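Local coordinates for protein pectinesterase 1 (Solanum lycopersicum, PDB 1XG2) that hydrolyses the methyl esters of cell-wall pectin, releasing methanol and leaving de-esterified, acidic pectin, and may prepare fruit cell walls for softening during ripening, at residues A5-D10 / Q16-A21; A23-P26 / R32-I35; S227-M232 / A243-W248; S272-V275 / G279-V282. All blocks are in the same frame, centred on the assembly; numbering follows the deposited sequence.

The four contacts sit in two pairs toward the two ends of the right-handed parallel beta-helix that forms the pectinesterase domain. Contacts 1 and 2, with centres about 12 Å apart, share helix 18-24 and come first along the chain; the helix lies over strands 5-7 and 33-37, which are neighbours at one margin of the long parallel sheet. Contacts 3 and 4, with centres about 9 Å apart, follow near the other margin, where loops 243-248 and 272-275 pack on strands 228-232 and 280-283 of that same sheet. The centres of contacts 1 and 4 are about 49 Å apart, so the pairs lie toward opposite ends of the solenoid, and the later one lies nearer residues that probably bind substrate.

Contact 1: A5-D10 / Q16-A21; sequences AVVAQD and QTLAEA
Val7 meets the start of helix 18-24 with both of its methyl groups, and this apolar packing forms the centre of the contact. Val7 CG1, anti to the backbone N (chi1 176°), lies against the main chain at the helix entrance, 3.6 Å from Thr17 C, while Val7 CG2 touches Ala21 CB at 3.6 Å. A branched valine suits an extended strand and packs beneath the first turn; Ala21, being small, lets the helix come close. Leu18 adds a looser touch, its CD1 4.4 Å from Val7 CG2. Ile35 of the adjoining strand packs on Val7, Leu18 and Ala21 as well.

The polar contacts lie toward the solvent end. The long side chain of Gln16 leaves its backbone pointing away and bends at chi2 (131°), which returns NE2 to within 2.9 Å of Gln9 O, a weak bond because it is strongly bent. Ala8 O receives a nearly straight CA-H...O contact from Gln16 CA, at 3.4 Å. A water donates to Gln16 O and accepts from Gln9 NE2, which also bonds to Thr41 O.

Within the second segment, Thr17 and Glu20 close a capping box. Glu20 N bonds weakly to Thr17 OG1, which in turn gives its proton to the anti lone pair of Glu20 OE2, 2.7 Å away; Thr17 N reaches that same oxygen only weakly. Glu44 takes the next amides, those of Leu18 and Ala19. The whole is the opening half of a beta-alpha-beta unit, strand 5-7 and helix 18-24, covering the first end of the parallel beta-helix.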
loop_
_atom_site.group_PDB
_atom_site.type_symbol
_atom_site.label_atom_id
_atom_site.label_comp_id
_atom_site.label_asym_id
_atom_site.label_seq_id
_atom_site.Cartn_x
_atom_site.Cartn_y
_atom_site.Cartn_z
ATOM N N ALA A 5 12.064 -12.849 -21.491
ATOM C CA ALA A 5 13.338 -13.108 -20.830
ATOM C C ALA A 5 13.153 -14.212 -19.825
ATOM O O ALA A 5 12.152 -14.228 -19.115
ATOM C CB ALA A 5 13.843 -11.861 -20.131
ATOM N N VAL A 6 14.122 -15.120 -19.740
ATOM C CA VAL A 6 14.020 -16.271 -18.857
ATOM C C VAL A 6 15.132 -16.204 -17.817
ATOM O O VAL A 6 16.282 -15.932 -18.149
ATOM C CB VAL A 6 14.094 -17.599 -19.649
ATOM C CG1 VAL A 6 14.126 -18.808 -18.703
ATOM C CG2 VAL A 6 12.904 -17.698 -20.621
ATOM N N VAL A 7 14.765 -16.440 -16.564
ATOM C CA VAL A 7 15.712 -16.529 -15.466
ATOM C C VAL A 7 15.777 -17.979 -15.015
ATOM O O VAL A 7 14.752 -18.612 -14.790
ATOM C CB VAL A 7 15.283 -15.649 -14.296
ATOM C CG1 VAL A 7 16.220 -15.829 -13.115
ATOM C CG2 VAL A 7 15.200 -14.186 -14.728
ATOM N N ALA A 8 16.988 -18.503 -14.886
ATOM C CA ALA A 8 17.201 -19.882 -14.455
ATOM C C ALA A 8 18.578 -20.081 -13.819
ATOM O O ALA A 8 19.559 -19.460 -14.229
ATOM C CB ALA A 8 17.031 -20.835 -15.632
ATOM N N GLN A 9 18.628 -20.980 -12.841
ATOM C CA GLN A 9 19.839 -21.258 -12.073
ATOM C C GLN A 9 20.746 -22.287 -12.755
ATOM O O GLN A 9 21.947 -22.307 -12.507
ATOM C CB GLN A 9 19.471 -21.735 -10.663
ATOM C CG GLN A 9 18.486 -20.818 -9.963
ATOM C CD GLN A 9 18.356 -21.095 -8.482
ATOM O OE1 GLN A 9 18.071 -22.229 -8.082
ATOM N NE2 GLN A 9 18.567 -20.069 -7.661
ATOM N N ASP A 10 20.166 -23.118 -13.617
ATOM C CA ASP A 10 20.902 -24.165 -14.334
ATOM C C ASP A 10 21.485 -23.737 -15.699
ATOM O O ASP A 10 21.818 -24.598 -16.521
ATOM C CB ASP A 10 19.995 -25.393 -14.522
ATOM C CG ASP A 10 18.775 -25.105 -15.401
ATOM O OD1 ASP A 10 18.679 -23.999 -15.980
ATOM O OD2 ASP A 10 17.850 -25.933 -15.559
ATOM N N GLN A 16 20.885 -15.564 -14.858
ATOM C CA GLN A 16 20.968 -16.403 -13.679
ATOM C C GLN A 16 20.189 -15.831 -12.482
ATOM O O GLN A 16 19.813 -16.577 -11.560
ATOM C CB GLN A 16 22.434 -16.571 -13.295
ATOM C CG GLN A 16 22.681 -17.621 -12.220
ATOM C CD GLN A 16 23.794 -18.600 -12.590
ATOM O OE1 GLN A 16 24.899 -18.185 -12.978
ATOM N NE2 GLN A 16 23.504 -19.898 -12.473
ATOM N N THR A 17 19.982 -14.516 -12.479
ATOM C CA THR A 17 19.254 -13.847 -11.396
ATOM C C THR A 17 18.123 -12.967 -11.917
ATOM O O THR A 17 18.169 -12.457 -13.039
ATOM C CB THR A 17 20.200 -12.969 -10.538
ATOM O OG1 THR A 17 20.590 -11.811 -11.279
ATOM C CG2 THR A 17 21.493 -13.686 -10.203
ATOM N N LEU A 18 17.122 -12.770 -11.067
ATOM C CA LEU A 18 15.976 -11.940 -11.399
ATOM C C LEU A 18 16.372 -10.480 -11.554
ATOM O O LEU A 18 15.895 -9.815 -12.454
ATOM C CB LEU A 18 14.886 -12.098 -10.334
ATOM C CG LEU A 18 13.601 -11.290 -10.541
ATOM C CD1 LEU A 18 13.024 -11.503 -11.937
ATOM C CD2 LEU A 18 12.585 -11.660 -9.466
ATOM N N ALA A 19 17.268 -9.991 -10.700
ATOM C CA ALA A 19 17.681 -8.587 -10.763
ATOM C C ALA A 19 18.242 -8.215 -12.140
ATOM O O ALA A 19 17.957 -7.139 -12.659
ATOM C CB ALA A 19 18.691 -8.270 -9.659
ATOM N N GLU A 20 19.026 -9.109 -12.730
ATOM C CA GLU A 20 19.623 -8.859 -14.041
ATOM C C GLU A 20 18.557 -8.734 -15.133
ATOM O O GLU A 20 18.637 -7.861 -15.994
ATOM C CB GLU A 20 20.558 -9.997 -14.435
ATOM C CG GLU A 20 21.850 -10.126 -13.650
ATOM C CD GLU A 20 22.538 -11.453 -13.962
ATOM O OE1 GLU A 20 23.240 -11.510 -14.995
ATOM O OE2 GLU A 20 22.346 -12.444 -13.212
ATOM N N ALA A 21 17.566 -9.619 -15.093
ATOM C CA ALA A 21 16.477 -9.590 -16.065
ATOM C C ALA A 21 15.648 -8.311 -15.964
ATOM O O ALA A 21 15.275 -7.719 -16.981
ATOM C CB ALA A 21 15.589 -10.823 -15.909
HETATM O O HOH W 1 20.222 -17.570 -9.012
#

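Contact 2: A23-P26 / R32-I35; sequences AAAP and RYVI
Tyr33 carries its CG anti to the backbone N (chi1 -177°), which extends the side chain from its strand toward Ala25 and Pro26, and a chi2 of 92° turns the ring so that one face meets the proline. Pro26 CD sits over that face, 3.5 Å from the centroid of the Tyr33 ring and 15° off the normal. This is a CH-pi contact: the CD hydrogens, made slightly positive by the neighbouring amide nitrogen, approach the electron-rich face of the phenol. The closest pair is Pro26 CD and Tyr33 CE1 at 3.4 Å. Pro26 CG follows along the same rim, 3.6 Å from Tyr33 CD1, and thus two carbons of the pyrrolidine ring share the work.

Ala25 approaches the ring obliquely, its CB 3.7 Å from Tyr33 CE2. With the CA atoms of Ala25 and Tyr33 7.5 Å apart, the small methyl of Ala25 fits between its own backbone and the ring.

The pair joins the second half of a beta-alpha-beta crossover, in which the chain leaves helix 18-24, passes through Ala25 and Pro26 and returns as strand 33-37 beside strand 5-7. Proline suits the loop after the helix, since it lacks an amide hydrogen to continue helical bonding. A serine in place of Tyr33 would probably leave Pro26 without the aromatic face it rests on and open a gap beside Ala25.

The side chain of Tyr33 also touches Leu55 of the next strand and Ala5 of strand 5-7. Lys52 NZ binds the carbonyl oxygens of Ala23 and Ala25, tying down the chain on its way out of the helix.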
loop_
_atom_site.group_PDB
_atom_site.type_symbol
_atom_site.label_atom_id
_atom_site.label_comp_id
_atom_site.label_asym_id
_atom_site.label_seq_id
_atom_site.Cartn_x
_atom_site.Cartn_y
_atom_site.Cartn_z
ATOM N N ALA A 23 16.694 -5.354 -14.790
ATOM C CA ALA A 23 17.543 -4.279 -15.314
ATOM C C ALA A 23 17.575 -4.225 -16.851
ATOM O O ALA A 23 17.565 -3.140 -17.435
ATOM C CB ALA A 23 18.968 -4.402 -14.757
ATOM N N ALA A 24 17.573 -5.384 -17.497
ATOM C CA ALA A 24 17.631 -5.456 -18.957
ATOM C C ALA A 24 16.263 -5.276 -19.603
ATOM O O ALA A 24 16.166 -5.154 -20.818
ATOM C CB ALA A 24 18.221 -6.793 -19.390
ATOM N N ALA A 25 15.197 -5.285 -18.808
ATOM C CA ALA A 25 13.859 -5.080 -19.354
ATOM C C ALA A 25 13.757 -3.646 -19.874
ATOM O O ALA A 25 14.419 -2.758 -19.356
ATOM C CB ALA A 25 12.809 -5.345 -18.302
ATOM N N PRO A 26 12.937 -3.419 -20.895
ATOM C CA PRO A 26 12.767 -2.067 -21.454
ATOM C C PRO A 26 12.115 -1.077 -20.473
ATOM O O PRO A 26 11.349 -1.485 -19.583
ATOM C CB PRO A 26 11.871 -2.295 -22.683
ATOM C CG PRO A 26 11.196 -3.616 -22.452
ATOM C CD PRO A 26 12.105 -4.423 -21.591
ATOM N N ARG A 32 2.979 -5.291 -22.364
ATOM C CA ARG A 32 3.402 -6.190 -21.309
ATOM C C ARG A 32 4.655 -6.930 -21.712
ATOM O O ARG A 32 4.703 -7.555 -22.763
ATOM C CB ARG A 32 2.289 -7.184 -21.022
ATOM C CG ARG A 32 2.521 -8.029 -19.785
ATOM C CD ARG A 32 1.912 -9.418 -19.883
ATOM N NE ARG A 32 0.735 -9.583 -19.035
ATOM C CZ ARG A 32 -0.119 -10.599 -19.114
ATOM N NH1 ARG A 32 0.020 -11.550 -20.034
ATOM N NH2 ARG A 32 -1.127 -10.665 -18.262
ATOM N N TYR A 33 5.662 -6.858 -20.855
ATOM C CA TYR A 33 6.933 -7.537 -21.046
ATOM C C TYR A 33 7.055 -8.607 -19.958
ATOM O O TYR A 33 6.891 -8.302 -18.795
ATOM C CB TYR A 33 8.069 -6.530 -20.903
ATOM C CG TYR A 33 9.451 -7.099 -21.154
ATOM C CD1 TYR A 33 10.033 -7.056 -22.422
ATOM C CD2 TYR A 33 10.193 -7.643 -20.116
ATOM C CE1 TYR A 33 11.309 -7.571 -22.645
ATOM C CE2 TYR A 33 11.453 -8.156 -20.323
ATOM C CZ TYR A 33 12.017 -8.112 -21.587
ATOM O OH TYR A 33 13.294 -8.621 -21.762
ATOM N N VAL A 34 7.365 -9.843 -20.346
ATOM C CA VAL A 34 7.284 -10.988 -19.448
ATOM C C VAL A 34 8.654 -11.580 -19.129
ATOM O O VAL A 34 9.398 -11.987 -20.043
ATOM C CB VAL A 34 6.400 -12.091 -20.051
ATOM C CG1 VAL A 34 6.232 -13.264 -19.055
ATOM C CG2 VAL A 34 5.046 -11.546 -20.442
ATOM N N ILE A 35 8.986 -11.618 -17.839
ATOM C CA ILE A 35 10.154 -12.343 -17.312
ATOM C C ILE A 35 9.666 -13.628 -16.653
ATOM O O ILE A 35 8.893 -13.566 -15.708
ATOM C CB ILE A 35 10.892 -11.477 -16.264
ATOM C CG1 ILE A 35 11.414 -10.184 -16.897
ATOM C CG2 ILE A 35 12.049 -12.252 -15.636
ATOM C CD1 ILE A 35 11.943 -9.165 -15.895
#

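Contact 3: S227-M232 / A243-W248; sequences SRTVVM and AGWAEW
The backbones of 227-232 and 243-248 stay well apart, with the CA atoms of Thr229 and Trp245 10.5 Å from each other, and no hydrogen bond joins them. Residues 228-232 form an extended strand on which Thr229 and Val231, two apart, point toward the loop. The loop bends at Gly244, whose phi of 84° is easily adopted by a residue lacking a CB, and then presents Trp245, about 7 Å from the side chain of Arg221, which probably binds substrate.

The large indole bridges the distance. With CG anti to its carbonyl carbon (chi1 -50°), Trp245 sends the six-membered ring forward, CH2 and CZ3 leading. Thr229 CG2 meets it at the edge, in the ring plane, 3.9 Å from Trp245 CH2. The Thr229 chi1 of -60° sets OG1 beside the backbone N and CG2 anti to it, which turns the methyl to the indole. Val231 CG2 reaches Trp245 CH2 at 4.1 Å, from an oblique direction. Both residues are branched at CB, which suits a strand and offers methyls to an aromatic rim.

Behind this tip Trp245 stacks on Tyr259, and its NE1 donates to Glu261. An alanine in place of Trp245 would probably open a gap beside Thr229 and Val231 and deprive Glu261 of that N-H.

The chemistry is therefore divided along one side chain, which fixes the loop on the beta-helix: carbon rim buried against methyls, the lone polar N-H paired with a carboxylate.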
loop_
_atom_site.group_PDB
_atom_site.type_symbol
_atom_site.label_atom_id
_atom_site.label_comp_id
_atom_site.label_asym_id
_atom_site.label_seq_id
_atom_site.Cartn_x
_atom_site.Cartn_y
_atom_site.Cartn_z
ATOM N N SER A 227 -7.932 4.669 9.400
ATOM C CA SER A 227 -7.823 3.276 8.969
ATOM C C SER A 227 -9.148 2.833 8.368
ATOM O O SER A 227 -10.203 3.094 8.932
ATOM C CB SER A 227 -7.462 2.371 10.161
ATOM O OG SER A 227 -7.041 1.087 9.756
ATOM N N ARG A 228 -9.100 2.185 7.213
ATOM C CA ARG A 228 -10.318 1.806 6.513
ATOM C C ARG A 228 -10.187 0.429 5.881
ATOM O O ARG A 228 -9.442 0.246 4.926
ATOM C CB ARG A 228 -10.683 2.839 5.457
ATOM C CG ARG A 228 -11.963 2.503 4.717
ATOM C CD ARG A 228 -12.691 3.694 4.171
ATOM N NE ARG A 228 -12.011 4.177 2.985
ATOM C CZ ARG A 228 -12.612 4.645 1.904
ATOM N NH1 ARG A 228 -13.933 4.745 1.847
ATOM N NH2 ARG A 228 -11.883 5.043 0.869
ATOM N N THR A 229 -10.940 -0.522 6.430
ATOM C CA THR A 229 -10.838 -1.915 6.080
ATOM C C THR A 229 -12.217 -2.553 6.117
ATOM O O THR A 229 -12.989 -2.327 7.055
ATOM C CB THR A 229 -9.913 -2.621 7.072
ATOM O OG1 THR A 229 -8.610 -2.023 7.032
ATOM C CG2 THR A 229 -9.695 -4.080 6.700
ATOM N N VAL A 230 -12.531 -3.337 5.095
ATOM C CA VAL A 230 -13.777 -4.079 5.047
ATOM C C VAL A 230 -13.502 -5.504 4.645
ATOM O O VAL A 230 -12.714 -5.776 3.726
ATOM C CB VAL A 230 -14.782 -3.457 4.076
ATOM C CG1 VAL A 230 -15.998 -4.352 3.910
ATOM C CG2 VAL A 230 -15.196 -2.102 4.570
ATOM N N VAL A 231 -14.144 -6.416 5.364
ATOM C CA VAL A 231 -14.025 -7.834 5.106
ATOM C C VAL A 231 -15.430 -8.308 4.739
ATOM O O VAL A 231 -16.336 -8.192 5.553
ATOM C CB VAL A 231 -13.538 -8.592 6.342
ATOM C CG1 VAL A 231 -13.530 -10.098 6.063
ATOM C CG2 VAL A 231 -12.150 -8.097 6.773
ATOM N N MET A 232 -15.615 -8.801 3.521
ATOM C CA MET A 232 -16.955 -9.189 3.069
ATOM C C MET A 232 -17.027 -10.471 2.260
ATOM O O MET A 232 -16.078 -10.860 1.589
ATOM C CB MET A 232 -17.621 -8.030 2.321
ATOM C CG MET A 232 -16.933 -7.519 1.115
ATOM S SD MET A 232 -17.628 -5.887 0.603
ATOM C CE MET A 232 -16.729 -5.703 -0.886
ATOM N N ALA A 243 -14.068 -10.205 19.580
ATOM C CA ALA A 243 -14.004 -8.756 19.455
ATOM C C ALA A 243 -13.777 -8.295 17.999
ATOM O O ALA A 243 -14.132 -7.170 17.644
ATOM C CB ALA A 243 -12.909 -8.201 20.339
ATOM N N GLY A 244 -13.146 -9.149 17.192
ATOM C CA GLY A 244 -12.988 -8.933 15.763
ATOM C C GLY A 244 -11.799 -8.063 15.402
ATOM O O GLY A 244 -11.041 -8.391 14.488
ATOM N N TRP A 245 -11.662 -6.946 16.112
ATOM C CA TRP A 245 -10.681 -5.915 15.820
ATOM C C TRP A 245 -10.028 -5.482 17.124
ATOM O O TRP A 245 -10.618 -5.628 18.218
ATOM C CB TRP A 245 -11.365 -4.724 15.110
ATOM C CG TRP A 245 -12.199 -5.155 13.942
ATOM C CD1 TRP A 245 -13.450 -5.680 13.993
ATOM C CD2 TRP A 245 -11.829 -5.142 12.542
ATOM N NE1 TRP A 245 -13.893 -5.985 12.730
ATOM C CE2 TRP A 245 -12.920 -5.664 11.818
ATOM C CE3 TRP A 245 -10.692 -4.732 11.832
ATOM C CZ2 TRP A 245 -12.920 -5.780 10.430
ATOM C CZ3 TRP A 245 -10.696 -4.834 10.442
ATOM C CH2 TRP A 245 -11.803 -5.372 9.758
ATOM N N ALA A 246 -8.804 -4.971 17.021
ATOM C CA ALA A 246 -8.012 -4.601 18.188
ATOM C C ALA A 246 -7.608 -3.141 18.169
ATOM O O ALA A 246 -7.417 -2.526 17.114
ATOM C CB ALA A 246 -6.769 -5.471 18.277
ATOM N N GLU A 247 -7.461 -2.594 19.367
ATOM C CA GLU A 247 -6.932 -1.264 19.542
ATOM C C GLU A 247 -5.487 -1.200 19.054
ATOM O O GLU A 247 -4.744 -2.191 19.136
ATOM C CB GLU A 247 -6.998 -0.888 21.028
ATOM C CG GLU A 247 -8.426 -0.756 21.549
ATOM C CD GLU A 247 -8.485 -0.461 23.048
ATOM O OE1 GLU A 247 -7.419 -0.415 23.685
ATOM O OE2 GLU A 247 -9.605 -0.278 23.571
ATOM N N TRP A 248 -5.103 -0.035 18.547
ATOM C CA TRP A 248 -3.713 0.272 18.275
ATOM C C TRP A 248 -3.059 0.820 19.543
ATOM O O TRP A 248 -2.007 0.349 19.958
ATOM C CB TRP A 248 -3.596 1.306 17.153
ATOM C CG TRP A 248 -2.182 1.682 16.830
ATOM C CD1 TRP A 248 -1.511 2.791 17.256
ATOM C CD2 TRP A 248 -1.265 0.953 16.004
ATOM N NE1 TRP A 248 -0.235 2.798 16.744
ATOM C CE2 TRP A 248 -0.057 1.675 15.978
ATOM C CE3 TRP A 248 -1.349 -0.237 15.271
ATOM C CZ2 TRP A 248 1.056 1.243 15.276
ATOM C CZ3 TRP A 248 -0.244 -0.671 14.574
ATOM C CH2 TRP A 248 0.942 0.075 14.570
#

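Contact 4: S272-V275 / G279-V282; sequences SKRV and GYHV
Tyr280 OH and Arg274 come together at Glu261 OE2, a carboxylate oxygen of the neighbouring strand that bonds to the phenol and forms a salt bridge with Arg274 NE. With the indole N-H of Trp245, whose ring also meets that of Tyr280, three groups grip this one atom, and their positive charge and N-H and O-H dipoles would tend to stabilise it as the anion. Arg274 keeps its remaining nitrogens busy with carbonyls, NH1 on Pro242 O and NH2 on Gly268 O, which fixes the turn of the guanidinium; its plane stands 63° from that of the Tyr280 ring.

Between Arg274 and Tyr280 themselves the touch is made by carbon. Arg274 CB lies 3.6 Å from Tyr280 CE2, approaching obliquely, and Arg274 CG comes 3.5 Å from Tyr280 OH. A bend at chi2 (-77°) carries the chain on past the hydroxyl, so that an arginine can both touch the tyrosine with its methylenes and reach the carboxylate of Glu261.

Val275 covers the base of the tyrosine. Its CG2 rests 4.0 Å from Tyr280 CB, the two side chains crossing at about a right angle, and Val275 O comes 3.5 Å from Tyr280 CD2.

The arrangement is a glutamate held by arginine, tyrosine and tryptophan, by which loop 272-275 is fastened over strand 280-283, the last strand of the long sheet of this parallel beta-helix.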
loop_
_atom_site.group_PDB
_atom_site.type_symbol
_atom_site.label_atom_id
_atom_site.label_comp_id
_atom_site.label_asym_id
_atom_site.label_seq_id
_atom_site.Cartn_x
_atom_site.Cartn_y
_atom_site.Cartn_z
ATOM N N SER A 272 -21.868 -10.600 17.324
ATOM C CA SER A 272 -22.574 -10.167 18.535
ATOM C C SER A 272 -21.649 -9.759 19.682
ATOM O O SER A 272 -22.086 -9.086 20.603
ATOM C CB SER A 272 -23.516 -11.265 19.016
ATOM O OG SER A 272 -22.763 -12.302 19.623
ATOM N N LYS A 273 -20.376 -10.150 19.625
ATOM C CA LYS A 273 -19.432 -9.746 20.672
ATOM C C LYS A 273 -18.293 -8.863 20.135
ATOM O O LYS A 273 -17.264 -8.676 20.771
ATOM C CB LYS A 273 -18.855 -11.012 21.306
ATOM C CG LYS A 273 -19.912 -11.810 22.074
ATOM N N ARG A 274 -18.533 -8.264 18.976
ATOM C CA ARG A 274 -17.561 -7.345 18.379
ATOM C C ARG A 274 -17.401 -6.090 19.200
ATOM O O ARG A 274 -18.268 -5.737 20.004
ATOM C CB ARG A 274 -17.996 -6.948 16.969
ATOM C CG ARG A 274 -17.848 -8.067 15.983
ATOM C CD ARG A 274 -16.428 -8.283 15.535
ATOM N NE ARG A 274 -16.344 -9.182 14.383
ATOM C CZ ARG A 274 -16.056 -10.475 14.455
ATOM N NH1 ARG A 274 -15.869 -11.059 15.625
ATOM N NH2 ARG A 274 -15.993 -11.201 13.354
ATOM N N VAL A 275 -16.286 -5.406 18.981
ATOM C CA VAL A 275 -16.070 -4.091 19.539
ATOM C C VAL A 275 -17.268 -3.194 19.221
ATOM O O VAL A 275 -17.956 -3.387 18.216
ATOM C CB VAL A 275 -14.772 -3.435 18.996
ATOM C CG1 VAL A 275 -13.546 -4.165 19.512
ATOM C CG2 VAL A 275 -14.777 -3.368 17.455
ATOM N N GLY A 279 -16.578 3.653 14.927
ATOM C CA GLY A 279 -16.030 3.383 13.606
ATOM C C GLY A 279 -16.208 1.969 13.090
ATOM O O GLY A 279 -15.885 1.720 11.932
ATOM N N TYR A 280 -16.683 1.046 13.936
ATOM C CA TYR A 280 -16.975 -0.313 13.515
ATOM C C TYR A 280 -18.434 -0.478 13.080
ATOM O O TYR A 280 -19.355 -0.065 13.785
ATOM C CB TYR A 280 -16.674 -1.342 14.616
ATOM C CG TYR A 280 -17.136 -2.713 14.192
ATOM C CD1 TYR A 280 -16.503 -3.377 13.152
ATOM C CD2 TYR A 280 -18.240 -3.315 14.778
ATOM C CE1 TYR A 280 -16.942 -4.627 12.712
ATOM C CE2 TYR A 280 -18.689 -4.569 14.352
ATOM C CZ TYR A 280 -18.038 -5.218 13.327
ATOM O OH TYR A 280 -18.477 -6.449 12.899
ATOM N N HIS A 281 -18.633 -1.135 11.943
ATOM C CA HIS A 281 -19.949 -1.277 11.339
ATOM C C HIS A 281 -20.246 -2.691 10.858
ATOM O O HIS A 281 -19.541 -3.230 10.012
ATOM C CB HIS A 281 -20.071 -0.323 10.155
ATOM C CG HIS A 281 -19.881 1.108 10.529
ATOM N ND1 HIS A 281 -18.696 1.777 10.318
ATOM C CD2 HIS A 281 -20.708 1.988 11.137
ATOM C CE1 HIS A 281 -18.809 3.015 10.764
ATOM N NE2 HIS A 281 -20.021 3.169 11.264
ATOM N N VAL A 282 -21.311 -3.284 11.398
ATOM C CA VAL A 282 -21.896 -4.467 10.795
ATOM C C VAL A 282 -22.709 -3.949 9.619
ATOM O O VAL A 282 -23.705 -3.252 9.814
ATOM C CB VAL A 282 -22.800 -5.247 11.789
ATOM C CG1 VAL A 282 -23.333 -6.531 11.142
ATOM C CG2 VAL A 282 -22.036 -5.549 13.080
#